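Local structure of toluene, o-xylene monooxygenase oxygenase subunit (Pseudomonas stutzeri, 2INC) at residues C147-H161 / L246-W260. The protein probably serves as a helical, ferritin-like subunit of the oxygenase component of toluene/o-xylene monooxygenase, which hydroxylates aromatic hydrocarbons. Sequence-based numbering, arbitrary orientation.
Sequences CATYETADHLRWLTH and LAQAQKRDAERHRRW
C147 faces W260 at one end and H161 faces L246 at the other of two antiparallel helical segments, whose axes run at 164° and approach to 10.4 Å. The register puts D154 against D253 near the middle, and both carboxylates are buried; their planes lie only 8° apart, stacked, which would probably be unfavourable without the donors around them. D154 OD1 takes H257 NE2 on its anti lone pair at 2.6 Å, with the carboxylate nearly coplanar with the imidazole, while R256 NH1 meets the same oxygen from above the carboxylate plane. On the other helix D253 OD2 accepts W158 NE1 on its anti lone pair at 3.1 Å and R157 NH2 on the syn side at 2.7 Å. The extended R157 chain, with CG anti to the backbone N (chi1 -176°), carries that nitrogen across to the carboxylate. R256 NH1 also bonds D253 OD1 and so bridges the two carboxylates, joining D154, R256, D253 and R157 in one salt-bridge network. Replacing D253 by an alanine would probably leave the indole N-H of W158 without its acceptor and R157 without one of its carboxylate partners.

Three further contacts are made over ring faces. E151 CG stands 3.6 Å from the H257 ring centroid, almost on its normal, opposite the face covered by D253 O. C147 CB lies over W260, 3.2 Å from CD2, whereas E151 OE1 receives only a weak bond from W260 NE1, its stronger partner being N216. Q250 CB lies over one face of the W158 ring, and W158 sits as a knob in the hole formed by Q250, D253, A254 and H257.

In this ferritin-like helical bundle, helix 76-99 flanks the pair: E87 forms a salt bridge with R157 and the Y79 hydroxyl is hydrogen-bonded to D154 OD2; helix 208-237 supplies K220 to H257, and helix 121-138 packs against E151 and H155.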
loop_
_atom_site.group_PDB
_atom_site.type_symbol
_atom_site.label_atom_id
_atom_site.label_comp_id
_atom_site.label_asym_id
_atom_site.label_seq_id
_atom_site.Cartn_x
_atom_site.Cartn_y
_atom_site.Cartn_z
ATOM N N CYS B 147 12.517 -21.828 -6.899
ATOM C CA CYS B 147 13.914 -21.545 -6.555
ATOM C C CYS B 147 14.715 -21.161 -7.826
ATOM O O CYS B 147 15.531 -20.259 -7.760
ATOM C CB CYS B 147 14.542 -22.727 -5.921
ATOM S SG CYS B 147 13.817 -22.969 -4.317
ATOM N N ALA B 148 14.512 -21.894 -8.921
ATOM C CA ALA B 148 15.178 -21.615 -10.225
ATOM C C ALA B 148 14.738 -20.269 -10.866
ATOM O O ALA B 148 15.567 -19.554 -11.513
ATOM C CB ALA B 148 14.954 -22.845 -11.237
ATOM N N THR B 149 13.450 -19.926 -10.699
ATOM C CA THR B 149 12.895 -18.625 -11.103
ATOM C C THR B 149 13.670 -17.496 -10.441
ATOM O O THR B 149 14.171 -16.645 -11.114
ATOM C CB THR B 149 11.362 -18.480 -10.736
ATOM O OG1 THR B 149 10.611 -19.582 -11.345
ATOM C CG2 THR B 149 10.802 -17.090 -11.304
ATOM N N TYR B 150 13.781 -17.516 -9.114
ATOM C CA TYR B 150 14.432 -16.392 -8.402
ATOM C C TYR B 150 15.950 -16.404 -8.656
ATOM O O TYR B 150 16.580 -15.364 -8.730
ATOM C CB TYR B 150 14.072 -16.403 -6.896
ATOM C CG TYR B 150 12.553 -16.403 -6.721
ATOM C CD1 TYR B 150 11.940 -17.310 -5.850
ATOM C CD2 TYR B 150 11.741 -15.560 -7.490
ATOM C CE1 TYR B 150 10.546 -17.336 -5.711
ATOM C CE2 TYR B 150 10.294 -15.614 -7.382
ATOM C CZ TYR B 150 9.733 -16.510 -6.459
ATOM O OH TYR B 150 8.325 -16.606 -6.327
ATOM N N GLU B 151 16.508 -17.576 -8.918
ATOM C CA GLU B 151 17.937 -17.665 -9.207
ATOM C C GLU B 151 18.186 -17.081 -10.600
ATOM O O GLU B 151 19.180 -16.420 -10.855
ATOM C CB GLU B 151 18.362 -19.138 -9.111
ATOM C CG GLU B 151 19.780 -19.435 -9.695
ATOM C CD GLU B 151 20.157 -20.922 -9.571
ATOM O OE1 GLU B 151 19.794 -21.535 -8.553
ATOM O OE2 GLU B 151 20.862 -21.424 -10.474
ATOM N N THR B 152 17.280 -17.342 -11.508
ATOM C CA THR B 152 17.410 -16.769 -12.874
ATOM C C THR B 152 17.425 -15.238 -12.793
ATOM O O THR B 152 18.227 -14.566 -13.482
ATOM C CB THR B 152 16.282 -17.266 -13.792
ATOM O OG1 THR B 152 16.392 -18.702 -13.865
ATOM C CG2 THR B 152 16.468 -16.737 -15.191
ATOM N N ALA B 153 16.479 -14.701 -12.012
ATOM C CA ALA B 153 16.391 -13.251 -11.802
ATOM C C ALA B 153 17.702 -12.745 -11.227
ATOM O O ALA B 153 18.179 -11.679 -11.611
ATOM C CB ALA B 153 15.219 -12.928 -10.900
ATOM N N ASP B 154 18.258 -13.452 -10.237
ATOM C CA ASP B 154 19.597 -13.069 -9.719
ATOM C C ASP B 154 20.681 -13.091 -10.773
ATOM O O ASP B 154 21.547 -12.215 -10.775
ATOM C CB ASP B 154 20.023 -13.993 -8.589
ATOM C CG ASP B 154 19.123 -13.875 -7.371
ATOM O OD1 ASP B 154 19.132 -14.835 -6.554
ATOM O OD2 ASP B 154 18.390 -12.852 -7.204
ATOM N N HIS B 155 20.706 -14.086 -11.656
ATOM C CA HIS B 155 21.780 -14.102 -12.635
ATOM C C HIS B 155 21.576 -12.927 -13.585
ATOM O O HIS B 155 22.551 -12.343 -14.051
ATOM C CB HIS B 155 21.762 -15.402 -13.492
ATOM C CG HIS B 155 22.093 -16.681 -12.730
ATOM N ND1 HIS B 155 23.056 -16.777 -11.744
ATOM C CD2 HIS B 155 21.573 -17.918 -12.848
ATOM C CE1 HIS B 155 23.112 -18.013 -11.289
ATOM N NE2 HIS B 155 22.230 -18.730 -11.950
ATOM N N LEU B 156 20.327 -12.561 -13.842
ATOM C CA LEU B 156 20.063 -11.350 -14.676
ATOM C C LEU B 156 20.542 -10.066 -13.963
ATOM O O LEU B 156 21.094 -9.145 -14.570
ATOM C CB LEU B 156 18.568 -11.239 -14.972
ATOM C CG LEU B 156 18.081 -9.958 -15.737
ATOM C CD1 LEU B 156 18.965 -9.715 -16.973
ATOM C CD2 LEU B 156 16.596 -9.950 -16.116
ATOM N N ARG B 157 20.366 -10.057 -12.653
ATOM C CA ARG B 157 20.839 -8.953 -11.825
ATOM C C ARG B 157 22.360 -8.847 -11.980
ATOM O O ARG B 157 22.887 -7.742 -12.156
ATOM C CB ARG B 157 20.499 -9.289 -10.378
ATOM C CG ARG B 157 20.865 -8.167 -9.410
ATOM C CD ARG B 157 20.863 -8.681 -8.028
ATOM N NE ARG B 157 21.226 -7.592 -7.086
ATOM C CZ ARG B 157 21.861 -7.752 -5.918
ATOM N NH1 ARG B 157 22.151 -6.673 -5.176
ATOM N NH2 ARG B 157 22.214 -8.945 -5.468
ATOM N N TRP B 158 23.082 -9.977 -11.952
ATOM C CA TRP B 158 24.549 -9.881 -12.046
ATOM C C TRP B 158 24.971 -9.386 -13.428
ATOM O O TRP B 158 25.864 -8.519 -13.575
ATOM C CB TRP B 158 25.228 -11.225 -11.773
ATOM C CG TRP B 158 24.952 -11.871 -10.527
ATOM C CD1 TRP B 158 24.290 -11.359 -9.443
ATOM C CD2 TRP B 158 25.373 -13.190 -10.159
ATOM N NE1 TRP B 158 24.262 -12.306 -8.423
ATOM C CE2 TRP B 158 24.887 -13.442 -8.864
ATOM C CE3 TRP B 158 26.061 -14.231 -10.839
ATOM C CZ2 TRP B 158 25.106 -14.640 -8.208
ATOM C CZ3 TRP B 158 26.264 -15.440 -10.181
ATOM C CH2 TRP B 158 25.786 -15.634 -8.870
ATOM N N LEU B 159 24.344 -9.931 -14.470
ATOM C CA LEU B 159 24.575 -9.431 -15.821
ATOM C C LEU B 159 24.345 -7.913 -15.860
ATOM O O LEU B 159 25.148 -7.185 -16.458
ATOM C CB LEU B 159 23.669 -10.131 -16.848
ATOM C CG LEU B 159 23.358 -9.530 -18.229
ATOM C CD1 LEU B 159 24.614 -9.495 -19.064
ATOM C CD2 LEU B 159 22.331 -10.408 -18.901
ATOM N N THR B 160 23.274 -7.443 -15.211
ATOM C CA THR B 160 22.896 -6.032 -15.301
ATOM C C THR B 160 23.954 -5.131 -14.614
ATOM O O THR B 160 24.350 -4.085 -15.174
ATOM C CB THR B 160 21.468 -5.856 -14.772
ATOM O OG1 THR B 160 20.568 -6.673 -15.566
ATOM C CG2 THR B 160 21.024 -4.406 -14.788
ATOM N N HIS B 161 24.435 -5.533 -13.443
ATOM C CA HIS B 161 25.522 -4.805 -12.757
ATOM C C HIS B 161 26.715 -4.721 -13.692
ATOM O O HIS B 161 27.379 -3.672 -13.809
ATOM C CB HIS B 161 26.072 -5.558 -11.518
ATOM C CG HIS B 161 25.104 -5.786 -10.396
ATOM N ND1 HIS B 161 24.085 -4.904 -10.068
ATOM C CD2 HIS B 161 25.084 -6.759 -9.442
ATOM C CE1 HIS B 161 23.473 -5.335 -8.972
ATOM N NE2 HIS B 161 24.057 -6.456 -8.577
ATOM N N LEU B 246 30.983 -5.070 -4.785
ATOM C CA LEU B 246 30.022 -5.610 -5.740
ATOM C C LEU B 246 30.036 -7.149 -5.713
ATOM O O LEU B 246 28.967 -7.794 -5.668
ATOM C CB LEU B 246 30.372 -5.115 -7.155
ATOM C CG LEU B 246 29.397 -5.545 -8.259
ATOM C CD1 LEU B 246 27.963 -5.119 -7.813
ATOM C CD2 LEU B 246 29.764 -4.887 -9.656
ATOM N N ALA B 247 31.226 -7.745 -5.749
ATOM C CA ALA B 247 31.348 -9.182 -5.814
ATOM C C ALA B 247 30.849 -9.811 -4.515
ATOM O O ALA B 247 30.191 -10.868 -4.493
ATOM C CB ALA B 247 32.846 -9.575 -6.122
ATOM N N GLN B 248 31.151 -9.164 -3.398
ATOM C CA GLN B 248 30.637 -9.681 -2.109
ATOM C C GLN B 248 29.090 -9.588 -2.068
ATOM O O GLN B 248 28.434 -10.489 -1.527
ATOM C CB GLN B 248 31.261 -8.880 -0.965
ATOM C CG GLN B 248 30.810 -9.322 0.423
ATOM C CD GLN B 248 31.507 -8.515 1.496
ATOM O OE1 GLN B 248 32.411 -7.741 1.186
ATOM N NE2 GLN B 248 31.099 -8.689 2.760
ATOM N N ALA B 249 28.522 -8.491 -2.637
ATOM C CA ALA B 249 27.063 -8.301 -2.703
ATOM C C ALA B 249 26.432 -9.423 -3.535
ATOM O O ALA B 249 25.398 -9.961 -3.193
ATOM C CB ALA B 249 26.737 -6.987 -3.311
ATOM N N GLN B 250 27.061 -9.762 -4.638
ATOM C CA GLN B 250 26.561 -10.820 -5.530
ATOM C C GLN B 250 26.693 -12.184 -4.888
ATOM O O GLN B 250 25.838 -13.051 -5.063
ATOM C CB GLN B 250 27.293 -10.758 -6.878
ATOM C CG GLN B 250 27.027 -9.475 -7.622
ATOM C CD GLN B 250 27.922 -9.272 -8.868
ATOM O OE1 GLN B 250 29.019 -9.802 -8.934
ATOM N NE2 GLN B 250 27.469 -8.458 -9.819
ATOM N N LYS B 251 27.751 -12.392 -4.135
ATOM C CA LYS B 251 27.947 -13.651 -3.447
ATOM C C LYS B 251 26.796 -13.967 -2.479
ATOM O O LYS B 251 26.567 -15.117 -2.169
ATOM C CB LYS B 251 29.287 -13.635 -2.699
ATOM C CG LYS B 251 29.756 -15.010 -2.263
ATOM C CD LYS B 251 30.797 -15.560 -3.214
ATOM C CE LYS B 251 31.016 -17.054 -2.989
ATOM N NZ LYS B 251 32.186 -17.342 -2.101
ATOM N N ARG B 252 26.113 -12.950 -1.958
ATOM C CA ARG B 252 24.962 -13.173 -1.082
ATOM C C ARG B 252 23.862 -13.933 -1.857
ATOM O O ARG B 252 23.190 -14.806 -1.297
ATOM C CB ARG B 252 24.395 -11.848 -0.606
ATOM C CG ARG B 252 25.326 -11.087 0.387
ATOM C CD ARG B 252 24.758 -9.683 0.769
ATOM N NE ARG B 252 23.570 -9.748 1.632
ATOM C CZ ARG B 252 23.609 -9.752 2.972
ATOM N NH1 ARG B 252 24.760 -9.728 3.641
ATOM N NH2 ARG B 252 22.483 -9.788 3.656
ATOM N N ASP B 253 23.685 -13.586 -3.133
ATOM C CA ASP B 253 22.743 -14.338 -3.997
ATOM C C ASP B 253 23.266 -15.768 -4.174
ATOM O O ASP B 253 22.532 -16.770 -4.005
ATOM C CB ASP B 253 22.615 -13.683 -5.392
ATOM C CG ASP B 253 21.969 -12.316 -5.345
ATOM O OD1 ASP B 253 21.291 -11.971 -4.350
ATOM O OD2 ASP B 253 22.121 -11.552 -6.319
ATOM N N ALA B 254 24.563 -15.878 -4.465
ATOM C CA ALA B 254 25.134 -17.204 -4.708
ATOM C C ALA B 254 24.957 -18.112 -3.478
ATOM O O ALA B 254 24.666 -19.291 -3.618
ATOM C CB ALA B 254 26.602 -17.082 -5.072
ATOM N N GLU B 255 25.173 -17.558 -2.292
ATOM C CA GLU B 255 24.954 -18.327 -1.059
ATOM C C GLU B 255 23.508 -18.811 -0.946
ATOM O O GLU B 255 23.287 -19.929 -0.545
ATOM C CB GLU B 255 25.345 -17.488 0.155
ATOM C CG GLU B 255 26.870 -17.359 0.352
ATOM C CD GLU B 255 27.263 -16.002 1.058
ATOM O OE1 GLU B 255 26.439 -15.408 1.824
ATOM O OE2 GLU B 255 28.404 -15.529 0.847
ATOM N N ARG B 256 22.547 -17.974 -1.322
ATOM C CA ARG B 256 21.134 -18.392 -1.385
ATOM C C ARG B 256 20.869 -19.579 -2.336
ATOM O O ARG B 256 20.171 -20.538 -1.988
ATOM C CB ARG B 256 20.240 -17.212 -1.766
ATOM C CG ARG B 256 18.766 -17.523 -1.616
ATOM C CD ARG B 256 17.895 -16.273 -1.634
ATOM N NE ARG B 256 18.135 -15.430 -2.830
ATOM C CZ ARG B 256 18.814 -14.299 -2.766
ATOM N NH1 ARG B 256 19.038 -13.542 -3.836
ATOM N NH2 ARG B 256 19.299 -13.923 -1.604
ATOM N N HIS B 257 21.408 -19.497 -3.559
ATOM C CA HIS B 257 21.290 -20.583 -4.496
ATOM C C HIS B 257 21.876 -21.878 -3.924
ATOM O O HIS B 257 21.308 -22.943 -4.119
ATOM C CB HIS B 257 21.996 -20.243 -5.802
ATOM C CG HIS B 257 21.576 -18.918 -6.374
ATOM N ND1 HIS B 257 22.368 -18.201 -7.253
ATOM C CD2 HIS B 257 20.484 -18.147 -6.134
ATOM C CE1 HIS B 257 21.750 -17.072 -7.579
ATOM N NE2 HIS B 257 20.611 -17.006 -6.902
ATOM N N ARG B 258 23.012 -21.778 -3.237
ATOM C CA ARG B 258 23.608 -22.986 -2.643
ATOM C C ARG B 258 22.705 -23.543 -1.539
ATOM O O ARG B 258 22.633 -24.759 -1.342
ATOM C CB ARG B 258 25.018 -22.695 -2.102
ATOM C CG ARG B 258 26.105 -22.591 -3.161
ATOM C CD ARG B 258 27.375 -22.002 -2.554
ATOM N NE ARG B 258 28.228 -21.430 -3.604
ATOM C CZ ARG B 258 29.448 -20.981 -3.370
ATOM N NH1 ARG B 258 29.933 -21.055 -2.136
ATOM N NH2 ARG B 258 30.170 -20.449 -4.361
ATOM N N ARG B 259 22.055 -22.667 -0.798
ATOM C CA ARG B 259 21.143 -23.126 0.266
ATOM C C ARG B 259 19.983 -23.989 -0.259
ATOM O O ARG B 259 19.689 -25.045 0.298
ATOM C CB ARG B 259 20.598 -21.962 1.067
ATOM C CG ARG B 259 21.641 -21.333 2.040
ATOM C CD ARG B 259 20.955 -20.503 3.103
ATOM N NE ARG B 259 20.275 -19.318 2.566
ATOM C CZ ARG B 259 20.871 -18.150 2.332
ATOM N NH1 ARG B 259 22.170 -18.020 2.520
ATOM N NH2 ARG B 259 20.180 -17.113 1.875
ATOM N N TRP B 260 19.340 -23.573 -1.348
ATOM C CA TRP B 260 18.245 -24.371 -1.890
ATOM C C TRP B 260 18.780 -25.591 -2.620
ATOM O O TRP B 260 18.118 -26.645 -2.592
ATOM C CB TRP B 260 17.243 -23.559 -2.716
ATOM C CG TRP B 260 17.574 -23.281 -4.192
ATOM C CD1 TRP B 260 17.990 -22.101 -4.719
ATOM C CD2 TRP B 260 17.368 -24.167 -5.309
ATOM N NE1 TRP B 260 18.114 -22.210 -6.109
ATOM C CE2 TRP B 260 17.745 -23.468 -6.479
ATOM C CE3 TRP B 260 16.920 -25.497 -5.444
ATOM C CZ2 TRP B 260 17.659 -24.032 -7.718
ATOM C CZ3 TRP B 260 16.876 -26.063 -6.669
ATOM C CH2 TRP B 260 17.231 -25.344 -7.807
HETATM O O HOH W 1 17.188 -16.247 -5.191
HETATM O O HOH W 2 23.317 -8.368 -2.674
#